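Local atomic coordinates of mandelate racemase/muconate lactonizing enzyme-like protein (PDB entry 3RCY), a protein that is probably an isomerase or related enzyme of the mandelate racemase/muconate lactonizing group of the enolase superfamily, binding magnesium. Residues Phe167-Pro181 and Leu207-Arg221. Numbering follows the deposited sequence.
Sequences FDPAGPYTLRGGHMP and LFGTHGQFTTAGAIR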
ATOM      1  N   PHE A 167       7.108  -6.118 -35.224  1.00 12.83           N
ATOM      2  CA  PHE A 167       7.841  -7.362 -35.465  1.00 13.83           C
ATOM      3  C   PHE A 167       8.018  -8.095 -34.136  1.00 14.97           C
ATOM      4  O   PHE A 167       8.071  -7.458 -33.071  1.00 15.34           O
ATOM      5  CB  PHE A 167       9.212  -7.067 -36.105  1.00 13.51           C
ATOM      6  CG  PHE A 167      10.029  -6.043 -35.350  1.00 14.48           C
ATOM      7  CD1 PHE A 167       9.805  -4.671 -35.532  1.00 13.43           C
ATOM      8  CD2 PHE A 167      11.000  -6.448 -34.437  1.00 13.41           C
ATOM      9  CE1 PHE A 167      10.540  -3.723 -34.810  1.00 14.45           C
ATOM     10  CE2 PHE A 167      11.744  -5.520 -33.719  1.00 14.43           C
ATOM     11  CZ  PHE A 167      11.516  -4.150 -33.902  1.00 13.45           C
ATOM     12  N   ASP A 168       8.086  -9.423 -34.200  1.00 15.03           N
ATOM     13  CA  ASP A 168       8.357 -10.256 -33.032  1.00 16.25           C
ATOM     14  C   ASP A 168       9.402 -11.308 -33.379  1.00 16.40           C
ATOM     15  O   ASP A 168       9.080 -12.333 -33.982  1.00 16.33           O
ATOM     16  CB  ASP A 168       7.084 -10.946 -32.514  1.00 17.23           C
ATOM     17  CG  ASP A 168       7.340 -11.816 -31.267  1.00 22.14           C
ATOM     18  OD1 ASP A 168       8.482 -11.861 -30.753  1.00 18.01           O
ATOM     19  OD2 ASP A 168       6.381 -12.456 -30.787  1.00 18.22           O
ATOM     20  N   PRO A 169      10.657 -11.057 -32.994  1.00 16.57           N
ATOM     21  CA  PRO A 169      11.752 -11.979 -33.244  1.00 17.15           C
ATOM     22  C   PRO A 169      12.075 -12.864 -32.033  1.00 17.32           C
ATOM     23  O   PRO A 169      13.069 -13.601 -32.062  1.00 18.00           O
ATOM     24  CB  PRO A 169      12.919 -11.028 -33.500  1.00 17.30           C
ATOM     25  CG  PRO A 169      12.616  -9.833 -32.621  1.00 19.05           C
ATOM     26  CD  PRO A 169      11.126  -9.799 -32.387  1.00 16.86           C
ATOM     27  N   ALA A 170      11.233 -12.799 -31.002  1.00 16.47           N
ATOM     28  CA  ALA A 170      11.566 -13.331 -29.680  1.00 16.80           C
ATOM     29  C   ALA A 170      11.237 -14.811 -29.461  1.00 16.76           C
ATOM     30  O   ALA A 170      11.431 -15.328 -28.366  1.00 16.24           O
ATOM     31  CB  ALA A 170      10.920 -12.468 -28.584  1.00 16.71           C
ATOM     32  N   GLY A 171      10.739 -15.487 -30.492  1.00 17.34           N
ATOM     33  CA  GLY A 171      10.538 -16.930 -30.418  1.00 18.21           C
ATOM     34  C   GLY A 171       9.089 -17.362 -30.275  1.00 19.22           C
ATOM     35  O   GLY A 171       8.185 -16.528 -30.227  1.00 18.41           O
ATOM     36  N   PRO A 172       8.857 -18.681 -30.182  1.00 20.92           N
ATOM     37  CA  PRO A 172       7.494 -19.184 -30.263  1.00 21.46           C
ATOM     38  C   PRO A 172       6.733 -19.017 -28.957  1.00 21.45           C
ATOM     39  O   PRO A 172       7.325 -19.077 -27.875  1.00 21.27           O
ATOM     40  CB  PRO A 172       7.690 -20.669 -30.571  1.00 21.96           C
ATOM     41  CG  PRO A 172       9.002 -21.019 -29.914  1.00 33.31           C
ATOM     42  CD  PRO A 172       9.832 -19.747 -29.876  1.00 21.83           C
ATOM     43  N   TYR A 173       5.434 -18.771 -29.073  1.00 21.29           N
ATOM     44  CA  TYR A 173       4.539 -18.889 -27.935  1.00 21.30           C
ATOM     45  C   TYR A 173       4.052 -20.333 -27.865  1.00 20.36           C
ATOM     46  O   TYR A 173       3.736 -20.926 -28.894  1.00 20.74           O
ATOM     47  CB  TYR A 173       3.362 -17.920 -28.048  1.00 22.24           C
ATOM     48  CG  TYR A 173       2.755 -17.753 -29.431  1.00 32.11           C
ATOM     49  CD1 TYR A 173       3.234 -16.777 -30.314  1.00 23.19           C
ATOM     50  CD2 TYR A 173       1.674 -18.543 -29.845  1.00 23.35           C
ATOM     51  CE1 TYR A 173       2.663 -16.598 -31.582  1.00 32.16           C
ATOM     52  CE2 TYR A 173       1.095 -18.372 -31.112  1.00 32.16           C
ATOM     53  CZ  TYR A 173       1.594 -17.398 -31.969  1.00 23.88           C
ATOM     54  OH  TYR A 173       1.029 -17.227 -33.214  1.00 32.63           O
ATOM     55  N   THR A 174       4.018 -20.901 -26.661  1.00 18.95           N
ATOM     56  CA  THR A 174       3.560 -22.283 -26.500  1.00 18.93           C
ATOM     57  C   THR A 174       2.461 -22.426 -25.439  1.00 18.33           C
ATOM     58  O   THR A 174       2.258 -21.545 -24.589  1.00 17.69           O
ATOM     59  CB  THR A 174       4.716 -23.286 -26.186  1.00 19.30           C
ATOM     60  OG1 THR A 174       4.899 -23.377 -24.772  1.00 22.61           O
ATOM     61  CG2 THR A 174       6.029 -22.877 -26.852  1.00 23.01           C
ATOM     62  N   LEU A 175       1.772 -23.562 -25.496  1.00 17.96           N
ATOM     63  CA  LEU A 175       0.620 -23.823 -24.642  1.00 17.70           C
ATOM     64  C   LEU A 175       0.976 -24.037 -23.169  1.00 16.72           C
ATOM     65  O   LEU A 175       0.093 -24.046 -22.325  1.00 16.22           O
ATOM     66  CB  LEU A 175      -0.193 -25.012 -25.191  1.00 18.12           C
ATOM     67  CG  LEU A 175       0.496 -26.362 -25.409  1.00 24.13           C
ATOM     68  CD1 LEU A 175       0.694 -27.087 -24.098  1.00 19.16           C
ATOM     69  CD2 LEU A 175      -0.308 -27.233 -26.379  1.00 19.32           C
ATOM     70  N   ARG A 176       2.262 -24.217 -22.875  1.00 17.22           N
ATOM     71  CA  ARG A 176       2.728 -24.460 -21.509  0.50 17.55           C
ATOM     72  C   ARG A 176       2.588 -23.215 -20.624  1.00 17.26           C
ATOM     73  O   ARG A 176       2.482 -23.317 -19.393  1.00 17.68           O
ATOM     74  CB  ARG A 176       4.178 -24.958 -21.541  0.50 18.32           C
ATOM     75  CG  ARG A 176       4.362 -26.217 -22.402  0.50 17.61           C
ATOM     76  CD  ARG A 176       5.706 -26.253 -23.117  0.50 19.17           C
ATOM     77  NE  ARG A 176       5.805 -27.424 -23.986  0.50 18.09           N
ATOM     78  CZ  ARG A 176       5.909 -28.667 -23.535  0.50 19.63           C
ATOM     79  NH1 ARG A 176       5.931 -28.889 -22.230  0.50 18.30           N
ATOM     80  NH2 ARG A 176       5.993 -29.687 -24.378  0.50 18.63           N
ATOM     81  N   GLY A 177       2.573 -22.047 -21.260  1.00 16.26           N
ATOM     82  CA  GLY A 177       2.519 -20.768 -20.553  1.00 16.01           C
ATOM     83  C   GLY A 177       3.860 -20.068 -20.662  1.00 16.07           C
ATOM     84  O   GLY A 177       4.690 -20.434 -21.497  1.00 16.81           O
ATOM     85  N   GLY A 178       4.086 -19.072 -19.815  1.00 15.35           N
ATOM     86  CA  GLY A 178       5.334 -18.307 -19.847  1.00 14.81           C
ATOM     87  C   GLY A 178       6.571 -19.188 -19.793  1.00 14.09           C
ATOM     88  O   GLY A 178       6.597 -20.193 -19.068  1.00 13.79           O
ATOM     89  N   HIS A 179       7.586 -18.829 -20.576  1.00 13.21           N
ATOM     90  CA  HIS A 179       8.891 -19.479 -20.482  1.00 13.39           C
ATOM     91  C   HIS A 179      10.004 -18.442 -20.450  1.00 13.08           C
ATOM     92  O   HIS A 179       9.765 -17.260 -20.700  1.00 13.01           O
ATOM     93  CB  HIS A 179       9.113 -20.516 -21.611  1.00 13.89           C
ATOM     94  CG  HIS A 179       9.113 -19.930 -22.992  1.00 14.59           C
ATOM     95  ND1 HIS A 179       8.038 -20.039 -23.847  1.00 14.25           N
ATOM     96  CD2 HIS A 179      10.062 -19.239 -23.669  1.00 14.22           C
ATOM     97  CE1 HIS A 179       8.322 -19.438 -24.990  1.00 14.31           C
ATOM     98  NE2 HIS A 179       9.542 -18.939 -24.905  1.00 14.91           N
ATOM     99  N   MET A 180      11.214 -18.880 -20.129  1.00 12.97           N
ATOM    100  CA  MET A 180      12.377 -17.998 -20.157  1.00 13.66           C
ATOM    101  C   MET A 180      12.921 -17.974 -21.586  1.00 13.84           C
ATOM    102  O   MET A 180      13.075 -19.030 -22.194  1.00 14.45           O
ATOM    103  CB  MET A 180      13.437 -18.507 -19.168  1.00 14.00           C
ATOM    104  CG  MET A 180      14.701 -17.658 -19.065  1.00 11.30           C
ATOM    105  SD  MET A 180      14.468 -16.109 -18.174  1.00 14.18           S
ATOM    106  CE  MET A 180      14.401 -16.668 -16.456  1.00 11.04           C
ATOM    107  N   PRO A 181      13.199 -16.776 -22.139  1.00 13.76           N
ATOM    108  CA  PRO A 181      13.807 -16.743 -23.475  1.00 13.84           C
ATOM    109  C   PRO A 181      15.170 -17.437 -23.489  1.00 14.31           C
ATOM    110  O   PRO A 181      15.893 -17.425 -22.483  1.00 13.88           O
ATOM    111  CB  PRO A 181      13.996 -15.240 -23.744  1.00 13.75           C
ATOM    112  CG  PRO A 181      14.067 -14.617 -22.357  1.00 11.91           C
ATOM    113  CD  PRO A 181      13.066 -15.424 -21.561  1.00 13.40           C
ATOM    114  N   LEU A 207       7.828  -1.073 -32.915  1.00 13.44           N
ATOM    115  CA  LEU A 207       6.831  -1.688 -32.048  1.00 13.34           C
ATOM    116  C   LEU A 207       7.256  -3.132 -31.821  1.00 13.26           C
ATOM    117  O   LEU A 207       7.309  -3.921 -32.766  1.00 12.60           O
ATOM    118  CB  LEU A 207       5.437  -1.619 -32.683  1.00 12.84           C
ATOM    119  CG  LEU A 207       5.018  -0.248 -33.243  1.00 15.93           C
ATOM    120  CD1 LEU A 207       3.765  -0.374 -34.067  1.00 12.82           C
ATOM    121  CD2 LEU A 207       4.812   0.786 -32.135  1.00 12.87           C
ATOM    122  N   PHE A 208       7.594  -3.459 -30.576  1.00 12.96           N
ATOM    123  CA  PHE A 208       8.080  -4.792 -30.260  1.00 13.53           C
ATOM    124  C   PHE A 208       6.892  -5.690 -29.949  1.00 14.24           C
ATOM    125  O   PHE A 208       6.328  -5.656 -28.841  1.00 14.04           O
ATOM    126  CB  PHE A 208       9.095  -4.763 -29.113  1.00 13.88           C
ATOM    127  CG  PHE A 208       9.984  -5.958 -29.090  1.00 15.01           C
ATOM    128  CD1 PHE A 208      11.112  -6.017 -29.902  1.00 14.36           C
ATOM    129  CD2 PHE A 208       9.677  -7.048 -28.285  1.00 14.25           C
ATOM    130  CE1 PHE A 208      11.937  -7.139 -29.904  1.00 15.30           C
ATOM    131  CE2 PHE A 208      10.496  -8.180 -28.278  1.00 15.34           C
ATOM    132  CZ  PHE A 208      11.627  -8.222 -29.091  1.00 14.60           C
ATOM    133  N   GLY A 209       6.504  -6.472 -30.954  1.00 14.79           N
ATOM    134  CA  GLY A 209       5.197  -7.120 -30.978  1.00 15.57           C
ATOM    135  C   GLY A 209       5.162  -8.520 -30.408  1.00 16.12           C
ATOM    136  O   GLY A 209       4.672  -9.436 -31.059  1.00 16.25           O
ATOM    137  N   THR A 210       5.669  -8.677 -29.185  1.00 16.41           N
ATOM    138  CA  THR A 210       5.685  -9.983 -28.498  1.00 16.55           C
ATOM    139  C   THR A 210       4.276 -10.588 -28.339  1.00 16.17           C
ATOM    140  O   THR A 210       3.270  -9.877 -28.423  1.00 16.74           O
ATOM    141  CB  THR A 210       6.433  -9.901 -27.134  1.00 16.90           C
ATOM    142  OG1 THR A 210       6.589  -8.524 -26.753  1.00 14.28           O
ATOM    143  CG2 THR A 210       7.810 -10.495 -27.260  1.00 14.82           C
ATOM    144  N   HIS A 211       4.222 -11.900 -28.128  1.00 15.66           N
ATOM    145  CA  HIS A 211       2.977 -12.666 -28.122  1.00 15.54           C
ATOM    146  C   HIS A 211       2.713 -13.385 -26.789  1.00 14.60           C
ATOM    147  O   HIS A 211       2.184 -14.495 -26.769  1.00 14.75           O
ATOM    148  CB  HIS A 211       3.006 -13.685 -29.273  1.00 16.45           C
ATOM    149  CG  HIS A 211       2.837 -13.070 -30.630  1.00 17.55           C
ATOM    150  ND1 HIS A 211       3.877 -12.473 -31.313  1.00 17.24           N
ATOM    151  CD2 HIS A 211       1.752 -12.962 -31.431  1.00 17.17           C
ATOM    152  CE1 HIS A 211       3.437 -12.023 -32.477  1.00 17.87           C
ATOM    153  NE2 HIS A 211       2.151 -12.308 -32.573  1.00 17.85           N
ATOM    154  N   GLY A 212       3.083 -12.756 -25.676  1.00 13.77           N
ATOM    155  CA  GLY A 212       2.842 -13.349 -24.359  1.00 13.37           C
ATOM    156  C   GLY A 212       3.618 -14.624 -24.071  1.00 13.49           C
ATOM    157  O   GLY A 212       3.137 -15.480 -23.312  1.00 14.30           O
ATOM    158  N   GLN A 213       4.816 -14.741 -24.648  1.00 12.83           N
ATOM    159  CA  GLN A 213       5.640 -15.957 -24.549  1.00 13.03           C
ATOM    160  C   GLN A 213       6.232 -16.197 -23.163  1.00 12.72           C
ATOM    161  O   GLN A 213       6.582 -17.330 -22.822  1.00 12.58           O
ATOM    162  CB  GLN A 213       6.844 -15.894 -25.501  1.00 13.51           C
ATOM    163  CG  GLN A 213       6.542 -15.889 -26.978  1.00 18.85           C
ATOM    164  CD  GLN A 213       6.601 -14.497 -27.576  1.00 14.25           C
ATOM    165  OE1 GLN A 213       6.035 -13.542 -27.028  1.00 18.15           O
ATOM    166  NE2 GLN A 213       7.281 -14.375 -28.714  1.00 18.49           N
ATOM    167  N   PHE A 214       6.376 -15.134 -22.379  1.00 12.23           N
ATOM    168  CA  PHE A 214       7.367 -15.141 -21.305  1.00 12.22           C
ATOM    169  C   PHE A 214       6.856 -15.130 -19.876  1.00 12.10           C
ATOM    170  O   PHE A 214       5.768 -14.640 -19.579  1.00 11.34           O
ATOM    171  CB  PHE A 214       8.352 -13.986 -21.518  1.00 12.32           C
ATOM    172  CG  PHE A 214       9.018 -14.033 -22.853  1.00 13.48           C
ATOM    173  CD1 PHE A 214       9.829 -15.119 -23.196  1.00 12.51           C
ATOM    174  CD2 PHE A 214       8.802 -13.029 -23.791  1.00 12.58           C
ATOM    175  CE1 PHE A 214      10.427 -15.196 -24.448  1.00 13.69           C
ATOM    176  CE2 PHE A 214       9.402 -13.098 -25.045  1.00 13.53           C
ATOM    177  CZ  PHE A 214      10.219 -14.179 -25.369  1.00 12.70           C
ATOM    178  N   THR A 215       7.681 -15.683 -18.995  1.00 12.57           N
ATOM    179  CA  THR A 215       7.516 -15.489 -17.567  1.00 12.47           C
ATOM    180  C   THR A 215       7.820 -14.018 -17.307  1.00 12.25           C
ATOM    181  O   THR A 215       8.421 -13.354 -18.142  1.00 12.24           O
ATOM    182  CB  THR A 215       8.494 -16.360 -16.767  1.00 11.93           C
ATOM    183  OG1 THR A 215       9.831 -16.074 -17.183  1.00 14.04           O
ATOM    184  CG2 THR A 215       8.201 -17.839 -17.000  1.00 13.87           C
ATOM    185  N   THR A 216       7.405 -13.522 -16.151  1.00 12.03           N
ATOM    186  CA  THR A 216       7.712 -12.156 -15.737  1.00 12.10           C
ATOM    187  C   THR A 216       9.221 -11.927 -15.782  1.00 12.11           C
ATOM    188  O   THR A 216       9.700 -10.937 -16.348  1.00 11.59           O
ATOM    189  CB  THR A 216       7.184 -11.912 -14.315  1.00 12.56           C
ATOM    190  OG1 THR A 216       5.824 -12.360 -14.244  1.00 13.58           O
ATOM    191  CG2 THR A 216       7.250 -10.428 -13.948  1.00 13.83           C
ATOM    192  N   ALA A 217       9.958 -12.867 -15.195  1.00 12.63           N
ATOM    193  CA  ALA A 217      11.419 -12.845 -15.177  1.00 12.92           C
ATOM    194  C   ALA A 217      12.000 -12.752 -16.591  1.00 13.55           C
ATOM    195  O   ALA A 217      12.884 -11.929 -16.863  1.00 13.73           O
ATOM    196  CB  ALA A 217      11.938 -14.091 -14.479  1.00 12.98           C
ATOM    197  N   GLY A 218      11.491 -13.602 -17.480  1.00 13.56           N
ATOM    198  CA  GLY A 218      11.925 -13.647 -18.872  1.00 13.11           C
ATOM    199  C   GLY A 218      11.626 -12.376 -19.633  1.00 12.95           C
ATOM    200  O   GLY A 218      12.475 -11.890 -20.387  1.00 12.92           O
ATOM    201  N   ALA A 219      10.428 -11.832 -19.423  1.00 12.83           N
ATOM    202  CA  ALA A 219       9.997 -10.595 -20.077  1.00 12.85           C
ATOM    203  C   ALA A 219      10.854  -9.406 -19.669  1.00 13.39           C
ATOM    204  O   ALA A 219      11.122  -8.518 -20.482  1.00 13.63           O
ATOM    205  CB  ALA A 219       8.533 -10.307 -19.773  1.00 12.35           C
ATOM    206  N   ILE A 220      11.272  -9.392 -18.405  1.00 13.32           N
ATOM    207  CA  ILE A 220      12.158  -8.345 -17.890  1.00 12.96           C
ATOM    208  C   ILE A 220      13.575  -8.459 -18.475  1.00 13.32           C
ATOM    209  O   ILE A 220      14.150  -7.453 -18.889  1.00 13.29           O
ATOM    210  CB  ILE A 220      12.159  -8.309 -16.339  1.00 12.94           C
ATOM    211  CG1 ILE A 220      10.768  -7.875 -15.833  1.00 11.97           C
ATOM    212  CG2 ILE A 220      13.253  -7.355 -15.798  1.00 12.49           C
ATOM    213  CD1 ILE A 220      10.487  -8.219 -14.369  1.00 13.09           C
ATOM    214  N   ARG A 221      14.123  -9.673 -18.535  1.00 13.55           N
ATOM    215  CA  ARG A 221      15.444  -9.871 -19.147  1.00 14.00           C
ATOM    216  C   ARG A 221      15.464  -9.473 -20.631  1.00 14.36           C
ATOM    217  O   ARG A 221      16.415  -8.843 -21.092  1.00 14.40           O
ATOM    218  CB  ARG A 221      15.929 -11.304 -18.971  1.00 14.05           C
ATOM    219  CG  ARG A 221      16.233 -11.677 -17.518  1.00 12.88           C
ATOM    220  CD  ARG A 221      16.958 -13.016 -17.433  1.00 14.11           C
ATOM    221  NE  ARG A 221      18.127 -13.053 -18.307  1.00 13.23           N
ATOM    222  CZ  ARG A 221      18.345 -13.958 -19.258  1.00 14.45           C
ATOM    223  NH1 ARG A 221      17.484 -14.959 -19.467  1.00 12.92           N
ATOM    224  NH2 ARG A 221      19.447 -13.869 -19.990  1.00 12.76           N
TER
HETATM  225  O   HOH W   1       4.881 -19.313 -24.496  1.00 19.66           O
HETATM  226  O   HOH W   2      18.364 -16.257 -21.730  1.00 11.60           O
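Phe167-Pro181 and Leu207-Arg221 meet as neighbouring strand-to-helix connections at the C-terminal rim of the barrel domain of an enolase superfamily enzyme, tied by a polar cluster round Asp168. Parallel pairing of strands 164-167 and 205-208 ends with Gly209 N bonded to Phe167 O (2.8 Å). Just beyond, Asp168 OD2 takes two donors: His211 ND1 on its anti lone pair, 2.6 Å away in the imidazole plane, and Gln213 NE2 on its syn lone pair at 3.0 Å. Asp168 CG stands anti to the backbone N (chi1 -179°), which swings the carboxylate to the Leu207-Arg221 side. The carboxylate and the His211 ring are nearly coplanar, 11° apart. Asp168 OD1 accepts from Ala170 N, closing an Asx turn. The Gln213 amide, turned steeply against the carboxylate, also gives NE2 to Gly171 O (2.8 Å), while OE1 receives His211 N from above its carbonyl plane. A leucine in place of Gln213 would probably leave Gly171 O without this donor, strip Asp168 of one partner and leave the His211 backbone less firmly held. Tyr173 crosses His211 at a slant, Tyr173 CD1 3.3 Å from His211 CB, the ring planes near parallel but slid apart, barely overlapping. Farther on, His179 N bonds to Gln213 O and Thr215 N to His179 O (3.1 Å), a single backbone bridge. The edge of the Phe214 ring meets the His179 ring face in an offset edge-to-face pair; Ala170 CB and Pro181 CB pack on Phe214. Pro181 CD presses on Gly218 CA at a tight 3.4 Å, beside a helix start capped by Thr215. The His211 side chain lies about 5 Å from the bound magnesium ion, whose site includes Glu235; Thr210 OG1 bonds to Glu235 O. Leu222 of helix 216-226 packs on Phe208 and Phe214, while helix 183-200 covers Pro169 and Phe208.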